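Nicotinate-nucleotide pyrophosphorylase (Pyrococcus furiosus, PDB 2I14) probably catalyses the ATP-dependent joining of nicotinate to 5-phospho-alpha-D-ribose 1-diphosphate, giving nicotinate mononucleotide for NAD biosynthesis, and binds zinc. Local coordinates at residues Ile211-Thr216 with Ala237-Thr242; Ile271-Gly276 with Asp287-Phe292. All coordinates share one frame; numbering follows the deposited sequence.

Contact 1: residues Ile211-Thr216 with Ala237-Thr242. With ZN (zinc ion), chain H; PCP (1-alpha-pyrophosphoryl-2-alpha,3-alpha-dihydroxy-4-beta-cyclopentane-methanol-5-phosphate), chain I.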
loop_
_atom_site.group_PDB
_atom_site.type_symbol
_atom_site.label_atom_id
_atom_site.label_comp_id
_atom_site.label_asym_id
_atom_site.label_seq_id
_atom_site.Cartn_x
_atom_site.Cartn_y
_atom_site.Cartn_z
ATOM N N ILE A 211 7.590 37.912 22.114
ATOM C CA ILE A 211 7.325 37.232 20.864
ATOM C C ILE A 211 5.967 37.710 20.384
ATOM O O ILE A 211 4.984 37.621 21.109
ATOM C CB ILE A 211 7.286 35.700 21.052
ATOM C CG1 ILE A 211 8.593 35.208 21.691
ATOM C CG2 ILE A 211 7.070 35.019 19.698
ATOM C CD1 ILE A 211 8.646 35.329 23.197
ATOM N N ALA A 212 5.921 38.225 19.162
ATOM C CA ALA A 212 4.684 38.739 18.597
ATOM C C ALA A 212 3.824 37.666 17.923
ATOM O O ALA A 212 4.305 36.867 17.116
ATOM C CB ALA A 212 5.000 39.850 17.608
ATOM N N LEU A 213 2.540 37.661 18.257
ATOM C CA LEU A 213 1.619 36.710 17.676
ATOM C C LEU A 213 1.180 37.312 16.342
ATOM O O LEU A 213 0.243 38.114 16.274
ATOM C CB LEU A 213 0.434 36.500 18.622
ATOM C CG LEU A 213 -0.299 35.158 18.541
ATOM C CD1 LEU A 213 -1.292 35.154 17.396
ATOM C CD2 LEU A 213 0.723 34.048 18.376
ATOM N N VAL A 214 1.888 36.921 15.286
ATOM C CA VAL A 214 1.647 37.398 13.929
ATOM C C VAL A 214 0.290 37.078 13.309
ATOM O O VAL A 214 -0.639 37.875 13.401
ATOM C CB VAL A 214 2.727 36.873 13.004
ATOM C CG1 VAL A 214 2.454 37.328 11.583
ATOM C CG2 VAL A 214 4.077 37.361 13.492
ATOM N N ASP A 215 0.192 35.923 12.657
ATOM C CA ASP A 215 -1.042 35.476 12.007
ATOM C C ASP A 215 -2.320 35.718 12.816
ATOM O O ASP A 215 -2.538 35.052 13.821
ATOM C CB ASP A 215 -0.940 33.975 11.704
ATOM C CG ASP A 215 -2.246 33.386 11.186
ATOM O OD1 ASP A 215 -3.287 33.525 11.873
ATOM O OD2 ASP A 215 -2.233 32.776 10.089
ATOM N N THR A 216 -3.165 36.645 12.374
ATOM C CA THR A 216 -4.426 36.919 13.070
ATOM C C THR A 216 -5.514 37.309 12.064
ATOM O O THR A 216 -6.577 36.680 12.001
ATOM C CB THR A 216 -4.300 38.063 14.118
ATOM O OG1 THR A 216 -3.246 37.767 15.045
ATOM C CG2 THR A 216 -5.612 38.217 14.892
ATOM N N ALA A 237 11.168 37.540 19.106
ATOM C CA ALA A 237 10.818 36.515 18.138
ATOM C C ALA A 237 9.414 36.698 17.620
ATOM O O ALA A 237 8.627 37.458 18.169
ATOM C CB ALA A 237 10.954 35.136 18.770
ATOM N N VAL A 238 9.111 35.992 16.544
ATOM C CA VAL A 238 7.788 36.036 15.950
ATOM C C VAL A 238 7.217 34.624 16.045
ATOM O O VAL A 238 7.938 33.652 15.828
ATOM C CB VAL A 238 7.869 36.501 14.478
ATOM C CG1 VAL A 238 6.827 35.783 13.634
ATOM C CG2 VAL A 238 7.650 38.011 14.409
ATOM N N ARG A 239 5.935 34.504 16.383
ATOM C CA ARG A 239 5.318 33.178 16.496
ATOM C C ARG A 239 4.415 32.836 15.324
ATOM O O ARG A 239 3.546 33.623 14.952
ATOM C CB ARG A 239 4.502 33.059 17.788
ATOM C CG ARG A 239 4.222 31.621 18.209
ATOM C CD ARG A 239 3.428 31.533 19.509
ATOM N NE ARG A 239 1.981 31.551 19.279
ATOM C CZ ARG A 239 1.061 31.475 20.239
ATOM N NH1 ARG A 239 1.415 31.379 21.511
ATOM N NH2 ARG A 239 -0.221 31.479 19.923
ATOM N N LEU A 240 4.637 31.662 14.741
ATOM C CA LEU A 240 3.811 31.189 13.635
ATOM C C LEU A 240 3.018 29.977 14.108
ATOM O O LEU A 240 3.587 29.005 14.624
ATOM C CB LEU A 240 4.662 30.802 12.428
ATOM C CG LEU A 240 5.470 31.910 11.757
ATOM C CD1 LEU A 240 4.586 33.143 11.551
ATOM C CD2 LEU A 240 6.678 32.251 12.624
ATOM N N ASP A 241 1.701 30.058 13.950
ATOM C CA ASP A 241 0.802 28.985 14.352
ATOM C C ASP A 241 -0.295 28.872 13.304
ATOM O O ASP A 241 -1.477 28.753 13.624
ATOM C CB ASP A 241 0.186 29.275 15.734
ATOM C CG ASP A 241 -0.687 30.520 15.740
ATOM O OD1 ASP A 241 -1.577 30.644 16.613
ATOM O OD2 ASP A 241 -0.477 31.381 14.867
ATOM N N THR A 242 0.105 28.916 12.044
ATOM C CA THR A 242 -0.857 28.830 10.955
ATOM C C THR A 242 -1.940 27.773 11.185
ATOM O O THR A 242 -1.645 26.620 11.514
ATOM C CB THR A 242 -0.150 28.511 9.632
ATOM O OG1 THR A 242 0.934 29.423 9.455
ATOM C CG2 THR A 242 -1.107 28.649 8.466
HETATM ZN ZN ZN H . -2.702 32.097 14.504
HETATM C C1 PCP I . -2.461 26.434 20.644
HETATM C C2 PCP I . -2.337 26.005 22.123
HETATM C C3 PCP I . -0.813 26.026 22.402
HETATM C C4 PCP I . -0.162 25.581 21.074
HETATM C C5 PCP I . -1.111 26.142 20.071
HETATM C CP PCP I . 0.059 24.042 20.922
HETATM O O1 PCP I . -2.635 27.943 20.512
HETATM O O2 PCP I . -3.023 26.916 22.986
HETATM O O3 PCP I . -0.316 27.334 22.736
HETATM O OP PCP I . -1.158 23.217 20.981
HETATM P P PCP I . -1.390 21.889 20.058
HETATM O O1P PCP I . -1.940 20.842 20.946
HETATM O O2P PCP I . -0.051 21.518 19.500
HETATM O O3P PCP I . -2.374 22.290 19.011
HETATM P PA PCP I . -2.825 28.726 19.139
HETATM O O1A PCP I . -3.995 28.075 18.423
HETATM O O2A PCP I . -1.527 28.555 18.376
HETATM O O3A PCP I . -3.098 30.191 19.609
HETATM P PB PCP I . -3.835 30.886 20.781
HETATM O O1B PCP I . -3.929 32.362 20.587
HETATM O O2B PCP I . -3.147 30.696 22.042
HETATM O O3B PCP I . -5.219 30.352 20.940
#
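Ala212 sits between Ala237 and Arg239 in the parallel pairing that closes the beta-alpha-beta unit of strand 211-213, helix 220-228 and strand 237-240, part of the barrel-like C-terminal domain of the quinolinate phosphoribosyltransferase family. Both of its backbone polar atoms are used: its N donates to Ala237 O (3.0 Å), and its O accepts from Arg239 N at 3.0 Å in a nearly straight bond (174° at the hydrogen). Ile211 CA adds a CA-H...O contact to Ala237 O, which thus has two partners. Past Ala212 the strands separate and side chains take over. Leu213 CD2 lies over one face of the Arg239 guanidinium, whose edge is turned to the bound diphosphate; NH2 is 3.2 Å from PCP O3A. A bend at chi3 (89°) turns the guanidinium toward the ligand. The long salt bridge from Arg239 NH2 to Asp241 OD1 (3.7 Å) probably adds only a little. Asp215 belongs to this protein's zinc site, but here its OD1 stays 3.1 Å from the metal; its OD2 makes a salt bridge to Arg321 of the second subunit. Zinc is held by His184 NE2 and Asp241, OD2 at 2.4 Å and OD1 more loosely at 2.8 Å.

Contact 2: residues Ile271-Gly276 with Asp287-Phe292. With PCP (1-alpha-pyrophosphoryl-2-alpha,3-alpha-dihydroxy-4-beta-cyclopentane-methanol-5-phosphate), chain I.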
loop_
_atom_site.group_PDB
_atom_site.type_symbol
_atom_site.label_atom_id
_atom_site.label_comp_id
_atom_site.label_asym_id
_atom_site.label_seq_id
_atom_site.Cartn_x
_atom_site.Cartn_y
_atom_site.Cartn_z
ATOM N N ILE A 271 12.365 32.716 14.700
ATOM C CA ILE A 271 11.099 32.112 14.324
ATOM C C ILE A 271 10.673 31.092 15.363
ATOM O O ILE A 271 11.304 30.048 15.521
ATOM C CB ILE A 271 11.194 31.401 12.968
ATOM C CG1 ILE A 271 11.740 32.367 11.909
ATOM C CG2 ILE A 271 9.816 30.902 12.553
ATOM C CD1 ILE A 271 10.833 33.549 11.619
ATOM N N PHE A 272 9.600 31.413 16.075
ATOM C CA PHE A 272 9.059 30.543 17.096
ATOM C C PHE A 272 7.741 29.985 16.557
ATOM O O PHE A 272 6.869 30.747 16.126
ATOM C CB PHE A 272 8.827 31.346 18.365
ATOM C CG PHE A 272 8.391 30.518 19.536
ATOM C CD1 PHE A 272 7.105 29.977 19.593
ATOM C CD2 PHE A 272 9.268 30.270 20.586
ATOM C CE1 PHE A 272 6.703 29.204 20.678
ATOM C CE2 PHE A 272 8.875 29.494 21.677
ATOM C CZ PHE A 272 7.594 28.961 21.726
ATOM N N VAL A 273 7.606 28.658 16.550
ATOM C CA VAL A 273 6.384 28.034 16.042
ATOM C C VAL A 273 5.704 27.112 17.042
ATOM O O VAL A 273 6.328 26.543 17.939
ATOM C CB VAL A 273 6.635 27.217 14.744
ATOM C CG1 VAL A 273 7.343 28.066 13.714
ATOM C CG2 VAL A 273 7.419 25.952 15.067
ATOM N N SER A 274 4.402 26.985 16.873
ATOM C CA SER A 274 3.624 26.135 17.728
ATOM C C SER A 274 2.348 25.843 16.949
ATOM O O SER A 274 1.997 26.576 16.023
ATOM C CB SER A 274 3.304 26.859 19.032
ATOM O OG SER A 274 2.364 27.896 18.803
ATOM N N GLY A 275 1.663 24.763 17.308
ATOM C CA GLY A 275 0.437 24.444 16.614
ATOM C C GLY A 275 0.427 23.051 16.038
ATOM O O GLY A 275 1.072 22.780 15.026
ATOM N N GLY A 276 -0.325 22.183 16.708
ATOM C CA GLY A 276 -0.473 20.800 16.298
ATOM C C GLY A 276 0.715 20.205 15.583
ATOM O O GLY A 276 0.710 20.083 14.364
ATOM N N ASP A 287 15.457 22.752 10.992
ATOM C CA ASP A 287 16.518 23.600 10.475
ATOM C C ASP A 287 16.085 24.987 10.015
ATOM O O ASP A 287 16.846 25.689 9.370
ATOM C CB ASP A 287 17.245 22.877 9.334
ATOM C CG ASP A 287 17.817 21.539 9.761
ATOM O OD1 ASP A 287 18.366 21.452 10.885
ATOM O OD2 ASP A 287 17.726 20.575 8.971
ATOM N N VAL A 288 14.879 25.405 10.353
ATOM C CA VAL A 288 14.433 26.714 9.923
ATOM C C VAL A 288 13.626 27.388 11.027
ATOM O O VAL A 288 13.111 28.487 10.858
ATOM C CB VAL A 288 13.598 26.576 8.634
ATOM C CG1 VAL A 288 12.977 27.902 8.242
ATOM C CG2 VAL A 288 14.483 26.063 7.512
ATOM N N VAL A 289 13.525 26.724 12.169
ATOM C CA VAL A 289 12.783 27.280 13.287
ATOM C C VAL A 289 13.707 27.356 14.491
ATOM O O VAL A 289 14.600 26.520 14.666
ATOM C CB VAL A 289 11.540 26.431 13.611
ATOM C CG1 VAL A 289 10.535 26.546 12.485
ATOM C CG2 VAL A 289 11.932 24.993 13.781
ATOM N N ASP A 290 13.485 28.369 15.318
ATOM C CA ASP A 290 14.319 28.585 16.479
ATOM C C ASP A 290 13.856 27.880 17.738
ATOM O O ASP A 290 14.674 27.296 18.457
ATOM C CB ASP A 290 14.456 30.089 16.731
ATOM C CG ASP A 290 15.348 30.769 15.705
ATOM O OD1 ASP A 290 14.873 31.080 14.586
ATOM O OD2 ASP A 290 16.542 30.974 16.023
ATOM N N ALA A 291 12.551 27.946 18.010
ATOM C CA ALA A 291 11.983 27.312 19.195
ATOM C C ALA A 291 10.599 26.764 18.919
ATOM O O ALA A 291 9.819 27.354 18.161
ATOM C CB ALA A 291 11.928 28.292 20.331
ATOM N N PHE A 292 10.297 25.638 19.562
ATOM C CA PHE A 292 9.010 24.968 19.384
ATOM C C PHE A 292 8.045 25.047 20.550
ATOM O O PHE A 292 8.445 24.948 21.715
ATOM C CB PHE A 292 9.218 23.488 19.090
ATOM C CG PHE A 292 10.013 23.211 17.862
ATOM C CD1 PHE A 292 11.384 23.086 17.930
ATOM C CD2 PHE A 292 9.384 23.022 16.644
ATOM C CE1 PHE A 292 12.127 22.765 16.803
ATOM C CE2 PHE A 292 10.120 22.701 15.515
ATOM C CZ PHE A 292 11.500 22.572 15.603
HETATM C C1 PCP I . -2.461 26.434 20.644
HETATM C C2 PCP I . -2.337 26.005 22.123
HETATM C C3 PCP I . -0.813 26.026 22.402
HETATM C C4 PCP I . -0.162 25.581 21.074
HETATM C C5 PCP I . -1.111 26.142 20.071
HETATM C CP PCP I . 0.059 24.042 20.922
HETATM O O1 PCP I . -2.635 27.943 20.512
HETATM O O2 PCP I . -3.023 26.916 22.986
HETATM O O3 PCP I . -0.316 27.334 22.736
HETATM O OP PCP I . -1.158 23.217 20.981
HETATM P P PCP I . -1.390 21.889 20.058
HETATM O O1P PCP I . -1.940 20.842 20.946
HETATM O O2P PCP I . -0.051 21.518 19.500
HETATM O O3P PCP I . -2.374 22.290 19.011
HETATM P PA PCP I . -2.825 28.726 19.139
HETATM O O1A PCP I . -3.995 28.075 18.423
HETATM O O2A PCP I . -1.527 28.555 18.376
HETATM O O3A PCP I . -3.098 30.191 19.609
HETATM P PB PCP I . -3.835 30.886 20.781
HETATM O O1B PCP I . -3.929 32.362 20.587
HETATM O O2B PCP I . -3.147 30.696 22.042
HETATM O O3B PCP I . -5.219 30.352 20.940
#
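Phe272 turns one face of its ring to the backbone of Ala291, whose O sits 3.7 Å above the ring plane, displaced toward the rim. The CB of Ala291 packs against CD2 and CE2 of the ring, while Phe292 O approaches CZ obliquely at 4.1 Å. With CG anti to the backbone N (chi1 -174°), the ring runs out over the neighbouring strand; Arg239 and Phe140 also pack against this side chain. The Phe292 ring belongs to the other face of the sheet, beside Val273: the two side chains point the same way, and CG2 of the valine meets CD2 of the ring at an oblique slant. Val273 CG1 also reaches Val289 CG1 at 3.7 Å, the two side chains crossing at about a right angle.

The third flat group, the Asp290 carboxylate, takes Ile271 N on OD1 at 3.0 Å. That N-H points almost straight at its acceptor (176°) but comes from above the carboxylate, 46° out of its plane. Asp290 N returns a bond to Ile271 O at 2.8 Å, in the carbonyl plane, so this one aspartate satisfies both backbone polar atoms of Ile271; Ala291 N adds a weak bond to the same O. Two residues on, Val273 N donates to Ala291 O, giving that oxygen a second role besides covering the Phe272 ring.

Beyond the paired residues, the first strand runs into Ser274, Gly275 and Gly276 of the ligand pocket. Gly276 N donates to PCP O3P at 3.1 Å, and Gly296 N also bonds the ligand. Backbone N-H groups from turns at the C-terminal ends of parallel strands, gripping a phosphate, are typical of the phosphate sites of alpha/beta barrels.

Overall arrangement
Both contacts are buried and belong to one parallel sheet, in which strands 237-240 and 270-274 are neighbours, so the two contacts touch; along the chain contact 1 closes before contact 2 opens. Phe272 links them: its O accepts from Leu240 N and its N donates to Val238 O, both probable hydrogen bonds of 2.8 Å. Contact 1 lies at the 211-213 edge of the sheet within this chain, touches the second subunit, and is charged at its C-terminal end, where arginine and aspartates meet diphosphate and zinc. Contact 2 lies deeper, untouched by another chain, and joins apolar packing to backbone bonds and one aspartate; it offers the ligand's other phosphate a backbone N-H.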